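Local coordinates for uncharacterized conserved protein (Staphylococcus epidermidis, PDB 3FRM) that is of unknown function, but carries a GNAT-type acetyltransferase domain and so may transfer an acetyl group to a substrate not yet identified, at residues L123-S126 and N127-N130; N160-D163 and I164-V168. One frame throughout, in Å; residues are numbered along the deposited sequence.

Contact 1 (L123-S126 and N127-N130); sequences LVSS and NNIN
The carboxamide of Asn-128 meets Leu-123 O at its ND2 end, near the amide plane, and Ser-125 N at OD1, from a tilted direction. ND2 donates to Leu-123 O at 3.2 Å, and this bond is fairly straight, with an N-H...O angle of 164°. ND2 itself stands above the carbonyl plane of Leu-123. The other end of the amide, OD1, accepts Ser-125 N at 2.7 Å, with the N-H tilted from the plane of the side-chain C=O. OD1 also sits 3.3 Å from Val-124 CB, and the two side chains cross at about a right angle. CG of Asn-128 lies between its own backbone N and carbonyl carbon (chi1 60°), which turns the amide back toward the residues before it.

Ser-125 O accepts Asn-128 N at 2.9 Å, closing a beta turn near type I over Ser-125 to Asn-128. It accepts Ile-129 N, at the start of helix 129-136, more weakly. Ser-126 OG reaches Asn-127 OD1 in another weak bond at 3.2 Å. Apolar contact is slight: Val-124 CG2 and Ile-129 CD1 are 4.3 Å apart.

Asn-128 stands at the N-cap position, but its side chain makes no capping bond into the helix. It reads the backbone that leads out of strand 120-123 instead, and ND2 has a further partner in Gln-122 OE1. The buried amide thus has hydrogen-bond partners at both its oxygen and its nitrogen. Donor and acceptor on opposite branches of one flat group fix its rotation and tie the strand end to the helix start.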
ATOM      1  N   LEU A 123       8.986 -25.100 -12.022  1.00 24.58           N
ATOM      2  CA  LEU A 123       9.938 -25.108 -10.893  1.00 25.71           C
ATOM      3  C   LEU A 123      11.280 -24.672 -11.403  1.00 25.47           C
ATOM      4  O   LEU A 123      11.682 -25.081 -12.486  1.00 25.92           O
ATOM      5  CB  LEU A 123      10.071 -26.508 -10.288  1.00 25.80           C
ATOM      6  CG  LEU A 123       9.200 -26.757  -9.050  1.00 28.64           C
ATOM      7  CD1 LEU A 123       7.721 -27.014  -9.442  1.00 28.46           C
ATOM      8  CD2 LEU A 123       9.772 -27.931  -8.241  1.00 29.70           C
ATOM      9  N   VAL A 124      12.003 -23.853 -10.659  1.00 25.66           N
ATOM     10  CA  VAL A 124      13.290 -23.409 -11.203  1.00 25.26           C
ATOM     11  C   VAL A 124      14.398 -24.432 -10.976  1.00 25.23           C
ATOM     12  O   VAL A 124      14.462 -25.075  -9.949  1.00 25.62           O
ATOM     13  CB  VAL A 124      13.702 -21.977 -10.761  1.00 25.10           C
ATOM     14  CG1 VAL A 124      12.489 -21.074 -10.745  1.00 24.11           C
ATOM     15  CG2 VAL A 124      14.384 -21.983  -9.414  1.00 25.25           C
ATOM     16  N   SER A 125      15.256 -24.601 -11.961  1.00 24.68           N
ATOM     17  CA  SER A 125      16.389 -25.466 -11.792  1.00 24.37           C
ATOM     18  C   SER A 125      17.508 -24.806 -12.529  1.00 24.64           C
ATOM     19  O   SER A 125      17.323 -23.706 -13.093  1.00 24.00           O
ATOM     20  CB  SER A 125      16.120 -26.811 -12.427  1.00 24.01           C
ATOM     21  OG  SER A 125      15.784 -26.615 -13.789  1.00 24.24           O
ATOM     22  N   SER A 126      18.650 -25.502 -12.556  1.00 24.89           N
ATOM     23  CA  SER A 126      19.855 -25.018 -13.208  1.00 24.13           C
ATOM     24  C   SER A 126      19.468 -24.601 -14.613  1.00 24.50           C
ATOM     25  O   SER A 126      20.137 -23.772 -15.223  1.00 25.14           O
ATOM     26  CB  SER A 126      20.903 -26.119 -13.258  1.00 23.84           C
ATOM     27  OG  SER A 126      20.493 -27.182 -14.120  1.00 23.83           O
ATOM     28  N   ASN A 127      18.357 -25.156 -15.102  1.00 24.02           N
ATOM     29  CA  ASN A 127      17.972 -25.022 -16.495  1.00 23.62           C
ATOM     30  C   ASN A 127      17.309 -23.718 -16.802  1.00 22.25           C
ATOM     31  O   ASN A 127      17.425 -23.180 -17.891  1.00 22.00           O
ATOM     32  CB  ASN A 127      17.033 -26.157 -16.885  1.00 25.04           C
ATOM     33  CG  ASN A 127      17.764 -27.476 -17.092  1.00 27.88           C
ATOM     34  OD1 ASN A 127      18.991 -27.583 -16.883  1.00 30.68           O
ATOM     35  ND2 ASN A 127      17.019 -28.490 -17.513  1.00 29.88           N
ATOM     36  N   ASN A 128      16.590 -23.207 -15.834  1.00 21.56           N
ATOM     37  CA  ASN A 128      15.885 -21.972 -16.052  1.00 20.71           C
ATOM     38  C   ASN A 128      16.223 -20.915 -15.035  1.00 20.10           C
ATOM     39  O   ASN A 128      15.675 -19.839 -15.120  1.00 20.93           O
ATOM     40  CB  ASN A 128      14.363 -22.203 -16.141  1.00 19.87           C
ATOM     41  CG  ASN A 128      13.792 -22.812 -14.884  1.00 19.04           C
ATOM     42  OD1 ASN A 128      14.430 -22.858 -13.827  1.00 19.54           O
ATOM     43  ND2 ASN A 128      12.601 -23.295 -14.991  1.00 19.30           N
ATOM     44  N   ILE A 129      17.162 -21.181 -14.123  1.00 20.38           N
ATOM     45  CA  ILE A 129      17.506 -20.219 -13.040  1.00 19.54           C
ATOM     46  C   ILE A 129      17.773 -18.786 -13.489  1.00 19.61           C
ATOM     47  O   ILE A 129      17.504 -17.821 -12.716  1.00 20.55           O
ATOM     48  CB  ILE A 129      18.713 -20.692 -12.159  1.00 19.71           C
ATOM     49  CG1 ILE A 129      18.981 -19.727 -10.999  1.00 19.13           C
ATOM     50  CG2 ILE A 129      19.992 -20.773 -12.960  1.00 20.58           C
ATOM     51  CD1 ILE A 129      17.697 -19.312 -10.168  1.00 16.50           C
ATOM     52  N   ASN A 130      18.370 -18.643 -14.672  1.00 18.68           N
ATOM     53  CA  ASN A 130      18.691 -17.333 -15.241  1.00 18.68           C
ATOM     54  C   ASN A 130      17.427 -16.564 -15.671  1.00 19.00           C
ATOM     55  O   ASN A 130      17.420 -15.321 -15.637  1.00 19.38           O
ATOM     56  CB  ASN A 130      19.676 -17.419 -16.411  1.00 17.98           C
ATOM     57  CG  ASN A 130      21.151 -17.512 -15.962  1.00 20.29           C
ATOM     58  OD1 ASN A 130      21.831 -18.454 -16.337  1.00 22.01           O
ATOM     59  ND2 ASN A 130      21.640 -16.549 -15.157  1.00 23.87           N
TER

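Contact 2 (N160-D163 and I164-V168); sequences NLDD and IERLV. With NA (sodium ion), chain G.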
ATOM      1  N   ASN A 160      19.799 -24.493  -5.271  1.00 33.30           N
ATOM      2  CA  ASN A 160      19.623 -25.926  -4.966  1.00 34.53           C
ATOM      3  C   ASN A 160      19.734 -26.047  -3.465  1.00 34.79           C
ATOM      4  O   ASN A 160      18.747 -25.956  -2.743  1.00 35.82           O
ATOM      5  CB  ASN A 160      20.714 -26.807  -5.542  1.00 35.00           C
ATOM      6  CG  ASN A 160      21.082 -26.446  -6.937  1.00 37.62           C
ATOM      7  OD1 ASN A 160      20.465 -26.925  -7.888  1.00 39.68           O
ATOM      8  ND2 ASN A 160      22.137 -25.633  -7.085  1.00 39.94           N
ATOM      9  N   LEU A 161      20.949 -26.253  -3.003  1.00 34.34           N
ATOM     10  CA  LEU A 161      21.274 -26.187  -1.605  1.00 34.47           C
ATOM     11  C   LEU A 161      20.059 -25.885  -0.691  1.00 34.30           C
ATOM     12  O   LEU A 161      19.681 -26.723   0.099  1.00 34.49           O
ATOM     13  CB  LEU A 161      22.433 -25.191  -1.405  1.00 34.66           C
ATOM     14  CG  LEU A 161      23.659 -25.295  -2.347  1.00 34.70           C
ATOM     15  CD1 LEU A 161      23.342 -24.999  -3.855  1.00 35.42           C
ATOM     16  CD2 LEU A 161      24.774 -24.397  -1.857  1.00 33.41           C
ATOM     17  N   ASP A 162      19.421 -24.727  -0.816  1.00 34.36           N
ATOM     18  CA  ASP A 162      18.319 -24.389   0.089  1.00 34.71           C
ATOM     19  C   ASP A 162      16.950 -25.035  -0.178  1.00 34.98           C
ATOM     20  O   ASP A 162      16.621 -25.570  -1.261  1.00 33.72           O
ATOM     21  CB  ASP A 162      18.163 -22.874   0.257  1.00 34.81           C
ATOM     22  CG  ASP A 162      17.359 -22.201  -0.885  1.00 36.77           C
ATOM     23  OD1 ASP A 162      16.973 -22.827  -1.926  1.00 36.02           O
ATOM     24  OD2 ASP A 162      17.126 -20.987  -0.710  1.00 38.89           O
ATOM     25  N   ASP A 163      16.122 -24.922   0.831  1.00 35.42           N
ATOM     26  CA  ASP A 163      14.929 -25.701   0.797  1.00 36.55           C
ATOM     27  C   ASP A 163      13.739 -24.983   0.162  1.00 35.12           C
ATOM     28  O   ASP A 163      12.918 -25.625  -0.467  1.00 35.70           O
ATOM     29  CB  ASP A 163      14.701 -26.347   2.163  1.00 37.89           C
ATOM     30  CG  ASP A 163      15.720 -27.465   2.431  1.00 40.41           C
ATOM     31  OD1 ASP A 163      15.895 -28.344   1.533  1.00 44.47           O
ATOM     32  OD2 ASP A 163      16.363 -27.449   3.509  1.00 42.49           O
ATOM     33  N   ILE A 164      13.728 -23.657   0.273  1.00 33.73           N
ATOM     34  CA  ILE A 164      12.928 -22.745  -0.549  1.00 31.49           C
ATOM     35  C   ILE A 164      12.790 -23.228  -1.994  1.00 30.77           C
ATOM     36  O   ILE A 164      13.780 -23.585  -2.624  1.00 30.57           O
ATOM     37  CB  ILE A 164      13.561 -21.312  -0.514  1.00 31.32           C
ATOM     38  CG1 ILE A 164      13.715 -20.848   0.934  1.00 28.83           C
ATOM     39  CG2 ILE A 164      12.763 -20.316  -1.370  1.00 31.05           C
ATOM     40  CD1 ILE A 164      14.108 -19.375   1.127  1.00 23.87           C
ATOM     41  N   GLU A 165      11.545 -23.292  -2.485  1.00 30.22           N
ATOM     42  CA  GLU A 165      11.263 -23.599  -3.897  1.00 28.80           C
ATOM     43  C   GLU A 165      10.902 -22.315  -4.657  1.00 26.95           C
ATOM     44  O   GLU A 165      10.419 -21.359  -4.053  1.00 26.51           O
ATOM     45  CB  GLU A 165      10.156 -24.640  -4.051  1.00 29.48           C
ATOM     46  CG  GLU A 165      10.615 -26.094  -4.397  1.00 33.82           C
ATOM     47  CD  GLU A 165      12.049 -26.218  -4.944  1.00 38.17           C
ATOM     48  OE1 GLU A 165      12.911 -26.700  -4.163  1.00 40.31           O
ATOM     49  OE2 GLU A 165      12.322 -25.845  -6.127  1.00 38.43           O
ATOM     50  N   ARG A 166      11.168 -22.289  -5.971  1.00 24.74           N
ATOM     51  CA  ARG A 166      10.918 -21.100  -6.760  1.00 22.51           C
ATOM     52  C   ARG A 166      10.178 -21.361  -8.064  1.00 22.44           C
ATOM     53  O   ARG A 166      10.336 -22.418  -8.693  1.00 22.28           O
ATOM     54  CB  ARG A 166      12.222 -20.369  -7.018  1.00 22.44           C
ATOM     55  CG  ARG A 166      12.910 -19.925  -5.759  1.00 20.51           C
ATOM     56  CD  ARG A 166      14.372 -19.708  -6.033  1.00 22.55           C
ATOM     57  NE  ARG A 166      15.001 -18.945  -4.976  1.00 19.72           N
ATOM     58  CZ  ARG A 166      15.662 -19.473  -3.964  1.00 18.98           C
ATOM     59  NH1 ARG A 166      15.812 -20.793  -3.867  1.00 16.68           N
ATOM     60  NH2 ARG A 166      16.141 -18.660  -3.030  1.00 18.48           N
ATOM     61  N   LEU A 167       9.340 -20.398  -8.459  1.00 21.06           N
ATOM     62  CA  LEU A 167       8.625 -20.483  -9.728  1.00 19.43           C
ATOM     63  C   LEU A 167       8.943 -19.382 -10.759  1.00 18.36           C
ATOM     64  O   LEU A 167       9.168 -18.265 -10.386  1.00 18.79           O
ATOM     65  CB  LEU A 167       7.139 -20.531  -9.435  1.00 19.16           C
ATOM     66  CG  LEU A 167       6.784 -21.766  -8.605  1.00 19.91           C
ATOM     67  CD1 LEU A 167       5.345 -21.688  -8.080  1.00 21.11           C
ATOM     68  CD2 LEU A 167       7.025 -23.064  -9.369  1.00 16.62           C
ATOM     69  N   VAL A 168       8.964 -19.714 -12.047  1.00 17.44           N
ATOM     70  CA  VAL A 168       9.048 -18.727 -13.115  1.00 16.70           C
ATOM     71  C   VAL A 168       7.878 -19.011 -14.009  1.00 16.53           C
ATOM     72  O   VAL A 168       7.670 -20.169 -14.410  1.00 15.61           O
ATOM     73  CB  VAL A 168      10.329 -18.898 -14.003  1.00 17.70           C
ATOM     74  CG1 VAL A 168      10.377 -17.865 -15.145  1.00 17.60           C
ATOM     75  CG2 VAL A 168      11.564 -18.776 -13.189  1.00 16.51           C
TER
HETATM   76 NA    NA G 252      16.026 -25.184  -3.242  1.00 37.43          NA
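Asp-162 and Arg-166 approach from opposite directions and close a salt bridge beside a sodium-binding loop, where helix 145-158 gives way to strand 165-171 of the GNAT-type domain. Their flat groups are nearly coplanar, with carboxylate and guanidinium planes 10° apart. The carboxylate lies at the guanidinium edge. Asp-162 OD1 accepts Arg-166 NH1 at 3.0 Å through its syn lone pair, with an N-H...O angle of 152°. OD2 is held less firmly, by weak bonds at 3.4 Å from both NH1 and NH2 of Arg-166. The arginine chain runs extended from CG to NE, which carries its charged end back to the loop.

Ile-164 packs beside both partners. Its CG2 lies 3.9 Å above one face of the Arg-166 guanidinium, offset toward the rim. Its CB is 3.6 Å from Asp-162 OD2. CG of Asp-162 sits between its own backbone N and carbonyl carbon (chi1 82°), and this brings OD1 within reach of both Arg-166 NH1 and the sodium ion.

The sodium ion is bound mainly by backbone carbonyls: those of Asn-160, Asp-162 and Ile-164, with Tyr-159 O added from the residue just before Asn-160. Asp-162 OD1 is the one side-chain ligand. It is therefore shared between the ion and Arg-166 NH1, and two positive neighbours would be expected to keep the carboxylate ionised. Arg-166 also has a long, weak ion pair with Asp-180 on the adjacent strand 174-183. Among the sodium ligands, Asp-162 O comes in at 2.1 Å, while Asp-162 OD1 stands off at 2.9 Å.

In the fold
Contact 1 comes first along the chain and closes before contact 2 opens. Their centres are about 9 Å apart, on the same side of the chain's centre. They meet at one margin of the mixed sheet, where strand 120-123 is outermost in this chain and pairs antiparallel with strand 165-171. Val-124 N lies 3.0 Å from Arg-166 O, a probable hydrogen bond. Val-124 CG1 packs on Val-168 CG2 at 3.5 Å. Helices 129-136 and 145-158 connect the two strands, an order consistent with the beta-alpha-alpha-beta opening of the GNAT fold. Contact 1 therefore marks the way out of the edge strand, and contact 2 the sodium-bound way into its neighbour.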